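Local atomic coordinates of Old Yellow Enzyme (Pichia, PDB entry 6AGZ), a protein that probably uses its bound flavin mononucleotide to reduce the carbon-carbon double bond of enone compounds asymmetrically, with electrons drawn from a nicotinamide cofactor. Residues Leu63-Ala68 and His106-Leu111; Ala237-Pro242 and Tyr281-Glu286. One frame throughout, in Å; residues are numbered along the deposited sequence.

Contact 1 (63-68 with 106-111) and contact 2 (237-242 with 281-286) belong to the same closed eight-stranded parallel barrel, the first pairing its second and third strands, the second its fifth and sixth. Their centres lie about 13 Å apart, and they meet inside the barrel. Ser108 OG and Tyr281 OH are 3.2 Å apart, probably hydrogen-bonded, while Ile65 CD1 packs 3.3 Å from Tyr281 OH. Nearer the flavin, Gln110 NE2 comes within 4.0 Å of Arg239 CD. Both contacts end on FMN: Gln110 of contact 1 and Arg239 of contact 2 each donate a hydrogen bond to its O2, so two separate parts of the barrel wall converge on the pyrimidine ring.

Contact 1: residues Leu63-Ala68 and His106-Leu111; sequences LLITEA and HISMQL. With FMN (flavin mononucleotide), chain C.
Strand 63-65 runs parallel to strand 106-111, their axes 25° apart, and the rungs alternate in direction: Leu64 N donates to His106 O (2.7 Å), Ser108 N to Leu64 O (2.8 Å), and Thr66 N to Ser108 O (2.8 Å). On one face Leu63, Ile65 and Ser108 look into the barrel; on the other, Leu64 and Ile107 face the helices, where apolar chains suit the packing, Ile107 lying against Val97 and Val100 of helix 87-102. Thr66 closes the pairing with both branches. Thr66 CG2 reaches Ile107 CD1 at 3.6 Å, the side chains crossing at about a right angle, while Thr66 OG1 donates to Glu67 O from above the carbonyl plane and accepts a weak bond from Gln110 N (3.3 Å). Gln110 carries the hydrogen bonds to the flavin. With CG anti to the backbone N (chi1 -170°) and the chain extended beyond it, the amide is carried out to the pyrimidine edge, where Gln110 NE2 donates to FMN O2 (2.9 Å, nearly straight at 169°) and Gln110 OE1 accepts from FMN N3 (2.9 Å). Ala68 CB, small enough to fit, sits 3.1 Å from Gln110 OE1 and borders FMN O4. A weak bond from Gln110 NE2 to Glu185 adds to the grip. Because donor and acceptor are matched, the amide's rotation is set, and the pairing suits a flavin that keeps its proton on N3.

Contact 2: residues Ala237-Pro242 and Tyr281-Glu286; sequences AVRLSP and YVSIVE. With FMN (flavin mononucleotide), chain C.
Strands five and six of the TIM barrel meet where Ala237-Leu240 runs beside Tyr281-Val285, 17° from parallel, with helix 258-274 lying between them in sequence. Two nearly straight backbone bonds hold the centre, Ser283 N to Val238 O (2.8 Å) and Leu240 N to Ser283 O (3.0 Å). Toward either end the strands part: Val238 N and Tyr281 O, 3.7 Å apart, are buried without a partner, whereas between Leu240 O and Val285 N a water bridges the gap. Tyr281 holds CG between its backbone N and carbonyl carbon (chi1 62°), bringing the ring under Ala237; Ala237 CB stands 3.4 Å from the centroid of the Tyr281 ring in a CH-pi contact over the face, a place that suits a side chain this short. The phenol OH bonds to Glu185. Arg239 reaches farther along the same inward face. Arg239 NH1 donates to FMN O2 (2.8 Å) and FMN O2' (2.9 Å, 170°), and Arg239 NH2 gives FMN O3' a weak bond. Ser283 OG takes a weak bond from Arg239 NE, and a second water links Ser283 OG, Arg239 NH2 and Ile284 O. Val285 CG2 lies over one guanidinium face, 3.7 Å from Arg239 NH2. A positive group beside O2 and N1 would probably stabilise negative charge on the reduced ring; side chains from the C-terminal ends of barrel strands holding the cofactor are typical of FMN-binding TIM barrels.

Contact 1: residues Leu63-Ala68 and His106-Leu111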
loop_
_atom_site.group_PDB
_atom_site.type_symbol
_atom_site.label_atom_id
_atom_site.label_comp_id
_atom_site.label_asym_id
_atom_site.label_seq_id
_atom_site.Cartn_x
_atom_site.Cartn_y
_atom_site.Cartn_z
ATOM N N LEU A 63 11.967 -21.106 -16.570
ATOM C CA LEU A 63 12.449 -19.809 -17.026
ATOM C C LEU A 63 13.789 -19.484 -16.380
ATOM O O LEU A 63 13.957 -19.647 -15.166
ATOM C CB LEU A 63 11.442 -18.702 -16.707
ATOM C CG LEU A 63 11.869 -17.288 -17.116
ATOM C CD1 LEU A 63 11.930 -17.155 -18.630
ATOM C CD2 LEU A 63 10.946 -16.236 -16.516
ATOM N N LEU A 64 14.734 -19.030 -17.194
ATOM C CA LEU A 64 15.967 -18.424 -16.723
ATOM C C LEU A 64 15.918 -16.927 -16.996
ATOM O O LEU A 64 15.306 -16.479 -17.969
ATOM C CB LEU A 64 17.193 -19.035 -17.411
ATOM C CG LEU A 64 17.356 -20.557 -17.419
ATOM C CD1 LEU A 64 18.603 -20.945 -18.197
ATOM C CD2 LEU A 64 17.413 -21.113 -16.007
ATOM N N ILE A 65 16.555 -16.149 -16.128
ATOM C CA ILE A 65 16.689 -14.712 -16.324
ATOM C C ILE A 65 18.170 -14.374 -16.316
ATOM O O ILE A 65 18.895 -14.760 -15.392
ATOM C CB ILE A 65 15.931 -13.904 -15.254
ATOM C CG1 ILE A 65 14.484 -14.384 -15.152
ATOM C CG2 ILE A 65 15.959 -12.425 -15.602
ATOM C CD1 ILE A 65 13.660 -13.622 -14.141
ATOM N N THR A 66 18.617 -13.664 -17.348
ATOM C CA THR A 66 20.029 -13.356 -17.480
ATOM C C THR A 66 20.482 -12.401 -16.384
ATOM O O THR A 66 19.688 -11.676 -15.778
ATOM C CB THR A 66 20.330 -12.721 -18.837
ATOM O OG1 THR A 66 19.830 -11.378 -18.858
ATOM C CG2 THR A 66 19.680 -13.512 -19.948
ATOM N N GLU A 67 21.789 -12.419 -16.137
ATOM C CA GLU A 67 22.438 -11.357 -15.386
ATOM C C GLU A 67 22.023 -9.999 -15.937
ATOM O O GLU A 67 21.772 -9.844 -17.137
ATOM C CB GLU A 67 23.952 -11.522 -15.481
ATOM C CG GLU A 67 24.418 -11.645 -16.925
ATOM C CD GLU A 67 25.714 -12.410 -17.070
ATOM O OE1 GLU A 67 26.789 -11.782 -16.982
ATOM O OE2 GLU A 67 25.653 -13.642 -17.271
ATOM N N ALA A 68 21.934 -9.014 -15.048
ATOM C CA ALA A 68 21.553 -7.670 -15.457
ATOM C C ALA A 68 22.490 -7.158 -16.545
ATOM O O ALA A 68 23.712 -7.130 -16.369
ATOM C CB ALA A 68 21.565 -6.737 -14.251
ATOM N N HIS A 106 13.435 -21.681 -21.252
ATOM C CA HIS A 106 13.105 -20.356 -21.746
ATOM C C HIS A 106 13.892 -19.329 -20.945
ATOM O O HIS A 106 14.302 -19.583 -19.809
ATOM C CB HIS A 106 11.598 -20.094 -21.645
ATOM C CG HIS A 106 10.760 -21.270 -22.041
ATOM N ND1 HIS A 106 10.208 -21.403 -23.297
ATOM C CD2 HIS A 106 10.389 -22.373 -21.349
ATOM C CE1 HIS A 106 9.528 -22.535 -23.359
ATOM N NE2 HIS A 106 9.623 -23.143 -22.191
ATOM N N ILE A 107 14.110 -18.161 -21.542
ATOM C CA ILE A 107 15.031 -17.185 -20.972
ATOM C C ILE A 107 14.504 -15.771 -21.188
ATOM O O ILE A 107 13.967 -15.444 -22.252
ATOM C CB ILE A 107 16.450 -17.353 -21.557
ATOM C CG1 ILE A 107 17.446 -16.443 -20.835
ATOM C CG2 ILE A 107 16.458 -17.106 -23.062
ATOM C CD1 ILE A 107 18.889 -16.792 -21.117
ATOM N N SER A 108 14.647 -14.943 -20.156
ATOM C CA SER A 108 14.370 -13.517 -20.210
ATOM C C SER A 108 15.652 -12.756 -19.900
ATOM O O SER A 108 16.478 -13.208 -19.103
ATOM C CB SER A 108 13.274 -13.125 -19.207
ATOM O OG SER A 108 13.204 -11.719 -19.040
ATOM N N MET A 109 15.827 -11.605 -20.540
ATOM C CA MET A 109 16.984 -10.753 -20.296
ATOM C C MET A 109 16.566 -9.559 -19.449
ATOM O O MET A 109 15.634 -8.833 -19.811
ATOM C CB MET A 109 17.620 -10.275 -21.600
ATOM C CG MET A 109 18.571 -9.099 -21.389
ATOM S SD MET A 109 19.585 -8.661 -22.813
ATOM C CE MET A 109 20.859 -9.914 -22.731
ATOM N N GLN A 110 17.257 -9.356 -18.330
ATOM C CA GLN A 110 17.057 -8.171 -17.510
ATOM C C GLN A 110 17.960 -7.055 -18.016
ATOM O O GLN A 110 19.154 -7.270 -18.243
ATOM C CB GLN A 110 17.348 -8.464 -16.037
ATOM C CG GLN A 110 16.935 -7.333 -15.107
ATOM C CD GLN A 110 17.508 -7.478 -13.711
ATOM O OE1 GLN A 110 18.702 -7.712 -13.542
ATOM N NE2 GLN A 110 16.655 -7.338 -12.702
ATOM N N LEU A 111 17.386 -5.868 -18.199
ATOM C CA LEU A 111 18.124 -4.709 -18.683
ATOM C C LEU A 111 18.575 -3.853 -17.507
ATOM O O LEU A 111 17.764 -3.493 -16.648
ATOM C CB LEU A 111 17.273 -3.877 -19.643
ATOM C CG LEU A 111 16.954 -4.515 -20.996
ATOM C CD1 LEU A 111 16.226 -3.522 -21.892
ATOM C CD2 LEU A 111 18.219 -5.032 -21.668
HETATM N N1 FMN C . 19.162 -9.104 -8.814
HETATM C C2 FMN C . 18.870 -8.355 -9.938
HETATM O O2 FMN C . 17.739 -7.895 -10.094
HETATM N N3 FMN C . 19.842 -8.119 -10.888
HETATM C C4 FMN C . 21.109 -8.633 -10.715
HETATM O O4 FMN C . 21.982 -8.427 -11.557
HETATM C C4A FMN C . 21.404 -9.386 -9.586
HETATM N N5 FMN C . 22.670 -9.896 -9.417
HETATM C C5A FMN C . 22.970 -10.647 -8.302
HETATM C C6 FMN C . 24.251 -11.158 -8.139
HETATM C C7 FMN C . 24.562 -11.915 -7.017
HETATM C C7M FMN C . 25.943 -12.468 -6.845
HETATM C C8 FMN C . 23.591 -12.160 -6.054
HETATM C C8M FMN C . 23.925 -12.977 -4.841
HETATM C C9 FMN C . 22.312 -11.645 -6.216
HETATM C C9A FMN C . 21.995 -10.889 -7.341
HETATM N N10 FMN C . 20.721 -10.373 -7.507
HETATM C C10 FMN C . 20.427 -9.622 -8.630
HETATM C "C1'" FMN C . 19.659 -10.641 -6.479
HETATM C "C2'" FMN C . 19.031 -11.999 -6.805
HETATM O "O2'" FMN C . 18.423 -11.935 -8.077
HETATM C "C3'" FMN C . 18.012 -12.460 -5.764
HETATM O "O3'" FMN C . 16.919 -11.571 -5.730
HETATM C "C4'" FMN C . 18.648 -12.564 -4.381
HETATM O "O4'" FMN C . 19.874 -13.254 -4.475
HETATM C "C5'" FMN C . 17.749 -13.301 -3.398
HETATM O "O5'" FMN C . 17.412 -14.565 -3.923
HETATM P P FMN C . 18.033 -15.901 -3.275
HETATM O O1P FMN C . 17.780 -15.890 -1.786
HETATM O O2P FMN C . 17.380 -17.118 -3.885
HETATM O O3P FMN C . 19.517 -15.936 -3.547
#

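Contact 2: residues Ala237-Pro242 and Tyr281-Glu286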
loop_
_atom_site.group_PDB
_atom_site.type_symbol
_atom_site.label_atom_id
_atom_site.label_comp_id
_atom_site.label_asym_id
_atom_site.label_seq_id
_atom_site.Cartn_x
_atom_site.Cartn_y
_atom_site.Cartn_z
ATOM N N ALA A 237 8.712 -7.316 -18.637
ATOM C CA ALA A 237 8.604 -7.518 -17.201
ATOM C C ALA A 237 9.323 -6.372 -16.498
ATOM O O ALA A 237 9.882 -5.478 -17.139
ATOM C CB ALA A 237 9.179 -8.876 -16.790
ATOM N N VAL A 238 9.312 -6.410 -15.166
ATOM C CA VAL A 238 9.940 -5.370 -14.359
ATOM C C VAL A 238 10.222 -5.954 -12.984
ATOM O O VAL A 238 9.511 -6.849 -12.517
ATOM C CB VAL A 238 9.043 -4.106 -14.280
ATOM C CG1 VAL A 238 7.748 -4.410 -13.539
ATOM C CG2 VAL A 238 9.788 -2.945 -13.630
ATOM N N ARG A 239 11.276 -5.459 -12.339
ATOM C CA ARG A 239 11.598 -5.855 -10.974
ATOM C C ARG A 239 11.576 -4.640 -10.060
ATOM O O ARG A 239 12.081 -3.570 -10.417
ATOM C CB ARG A 239 12.960 -6.546 -10.886
ATOM C CG ARG A 239 13.236 -7.121 -9.506
ATOM C CD ARG A 239 14.443 -8.034 -9.490
ATOM N NE ARG A 239 14.180 -9.237 -8.707
ATOM C CZ ARG A 239 15.113 -10.097 -8.318
ATOM N NH1 ARG A 239 16.384 -9.885 -8.628
ATOM N NH2 ARG A 239 14.777 -11.166 -7.611
ATOM N N LEU A 240 10.989 -4.815 -8.876
ATOM C CA LEU A 240 10.875 -3.762 -7.878
ATOM C C LEU A 240 11.320 -4.294 -6.523
ATOM O O LEU A 240 11.146 -5.477 -6.215
ATOM C CB LEU A 240 9.434 -3.236 -7.783
ATOM C CG LEU A 240 8.803 -2.724 -9.080
ATOM C CD1 LEU A 240 7.292 -2.610 -8.935
ATOM C CD2 LEU A 240 9.404 -1.385 -9.479
ATOM N N SER A 241 11.898 -3.408 -5.715
ATOM C CA SER A 241 12.368 -3.749 -4.370
ATOM C C SER A 241 11.958 -2.643 -3.411
ATOM O O SER A 241 12.784 -1.828 -2.982
ATOM C CB SER A 241 13.884 -3.958 -4.351
ATOM O OG SER A 241 14.565 -2.757 -4.672
ATOM N N PRO A 242 10.674 -2.587 -3.044
ATOM C CA PRO A 242 10.190 -1.455 -2.234
ATOM C C PRO A 242 10.868 -1.320 -0.881
ATOM O O PRO A 242 11.052 -0.192 -0.405
ATOM C CB PRO A 242 8.691 -1.755 -2.080
ATOM C CG PRO A 242 8.364 -2.681 -3.209
ATOM C CD PRO A 242 9.590 -3.514 -3.404
ATOM N N TYR A 281 5.389 -10.767 -16.347
ATOM C CA TYR A 281 5.455 -10.989 -14.910
ATOM C C TYR A 281 5.990 -9.734 -14.238
ATOM O O TYR A 281 6.600 -8.875 -14.879
ATOM C CB TYR A 281 6.330 -12.200 -14.562
ATOM C CG TYR A 281 7.781 -12.072 -14.982
ATOM C CD1 TYR A 281 8.194 -12.460 -16.250
ATOM C CD2 TYR A 281 8.738 -11.576 -14.105
ATOM C CE1 TYR A 281 9.518 -12.352 -16.636
ATOM C CE2 TYR A 281 10.064 -11.463 -14.481
ATOM C CZ TYR A 281 10.448 -11.852 -15.748
ATOM O OH TYR A 281 11.765 -11.739 -16.128
ATOM N N VAL A 282 5.742 -9.637 -12.934
ATOM C CA VAL A 282 6.333 -8.615 -12.080
ATOM C C VAL A 282 7.201 -9.321 -11.049
ATOM O O VAL A 282 6.724 -10.213 -10.338
ATOM C CB VAL A 282 5.262 -7.745 -11.397
ATOM C CG1 VAL A 282 5.904 -6.815 -10.381
ATOM C CG2 VAL A 282 4.491 -6.945 -12.433
ATOM N N SER A 283 8.471 -8.929 -10.974
ATOM C CA SER A 283 9.439 -9.578 -10.099
ATOM C C SER A 283 9.592 -8.776 -8.812
ATOM O O SER A 283 9.823 -7.563 -8.855
ATOM C CB SER A 283 10.791 -9.720 -10.797
ATOM O OG SER A 283 11.708 -10.422 -9.977
ATOM N N ILE A 284 9.465 -9.456 -7.674
ATOM C CA ILE A 284 9.531 -8.831 -6.362
ATOM C C ILE A 284 10.468 -9.625 -5.462
ATOM O O ILE A 284 10.625 -10.844 -5.596
ATOM C CB ILE A 284 8.134 -8.695 -5.705
ATOM C CG1 ILE A 284 7.594 -10.056 -5.262
ATOM C CG2 ILE A 284 7.154 -8.021 -6.655
ATOM C CD1 ILE A 284 6.280 -9.960 -4.518
ATOM N N VAL A 285 11.087 -8.909 -4.529
ATOM C CA VAL A 285 12.072 -9.461 -3.608
ATOM C C VAL A 285 11.436 -9.577 -2.229
ATOM O O VAL A 285 10.893 -8.598 -1.702
ATOM C CB VAL A 285 13.338 -8.588 -3.557
ATOM C CG1 VAL A 285 14.192 -8.964 -2.360
ATOM C CG2 VAL A 285 14.120 -8.731 -4.853
ATOM N N GLU A 286 11.501 -10.774 -1.654
ATOM C CA GLU A 286 10.950 -10.985 -0.327
ATOM C C GLU A 286 11.837 -10.319 0.723
ATOM O O GLU A 286 13.066 -10.431 0.658
ATOM C CB GLU A 286 10.810 -12.476 -0.032
ATOM C CG GLU A 286 9.798 -13.185 -0.921
ATOM C CD GLU A 286 8.413 -12.571 -0.829
ATOM O OE1 GLU A 286 7.829 -12.559 0.277
ATOM O OE2 GLU A 286 7.908 -12.092 -1.866
HETATM N N1 FMN C . 19.162 -9.104 -8.814
HETATM C C2 FMN C . 18.870 -8.355 -9.938
HETATM O O2 FMN C . 17.739 -7.895 -10.094
HETATM N N3 FMN C . 19.842 -8.119 -10.888
HETATM C C4 FMN C . 21.109 -8.633 -10.715
HETATM O O4 FMN C . 21.982 -8.427 -11.557
HETATM C C4A FMN C . 21.404 -9.386 -9.586
HETATM N N5 FMN C . 22.670 -9.896 -9.417
HETATM C C5A FMN C . 22.970 -10.647 -8.302
HETATM C C6 FMN C . 24.251 -11.158 -8.139
HETATM C C7 FMN C . 24.562 -11.915 -7.017
HETATM C C7M FMN C . 25.943 -12.468 -6.845
HETATM C C8 FMN C . 23.591 -12.160 -6.054
HETATM C C8M FMN C . 23.925 -12.977 -4.841
HETATM C C9 FMN C . 22.312 -11.645 -6.216
HETATM C C9A FMN C . 21.995 -10.889 -7.341
HETATM N N10 FMN C . 20.721 -10.373 -7.507
HETATM C C10 FMN C . 20.427 -9.622 -8.630
HETATM C "C1'" FMN C . 19.659 -10.641 -6.479
HETATM C "C2'" FMN C . 19.031 -11.999 -6.805
HETATM O "O2'" FMN C . 18.423 -11.935 -8.077
HETATM C "C3'" FMN C . 18.012 -12.460 -5.764
HETATM O "O3'" FMN C . 16.919 -11.571 -5.730
HETATM C "C4'" FMN C . 18.648 -12.564 -4.381
HETATM O "O4'" FMN C . 19.874 -13.254 -4.475
HETATM C "C5'" FMN C . 17.749 -13.301 -3.398
HETATM O "O5'" FMN C . 17.412 -14.565 -3.923
HETATM P P FMN C . 18.033 -15.901 -3.275
HETATM O O1P FMN C . 17.780 -15.890 -1.786
HETATM O O2P FMN C . 17.380 -17.118 -3.885
HETATM O O3P FMN C . 19.517 -15.936 -3.547
HETATM O O HOH W 1 12.057 -11.486 -7.729
HETATM O O HOH W 2 10.225 -6.598 -4.060
#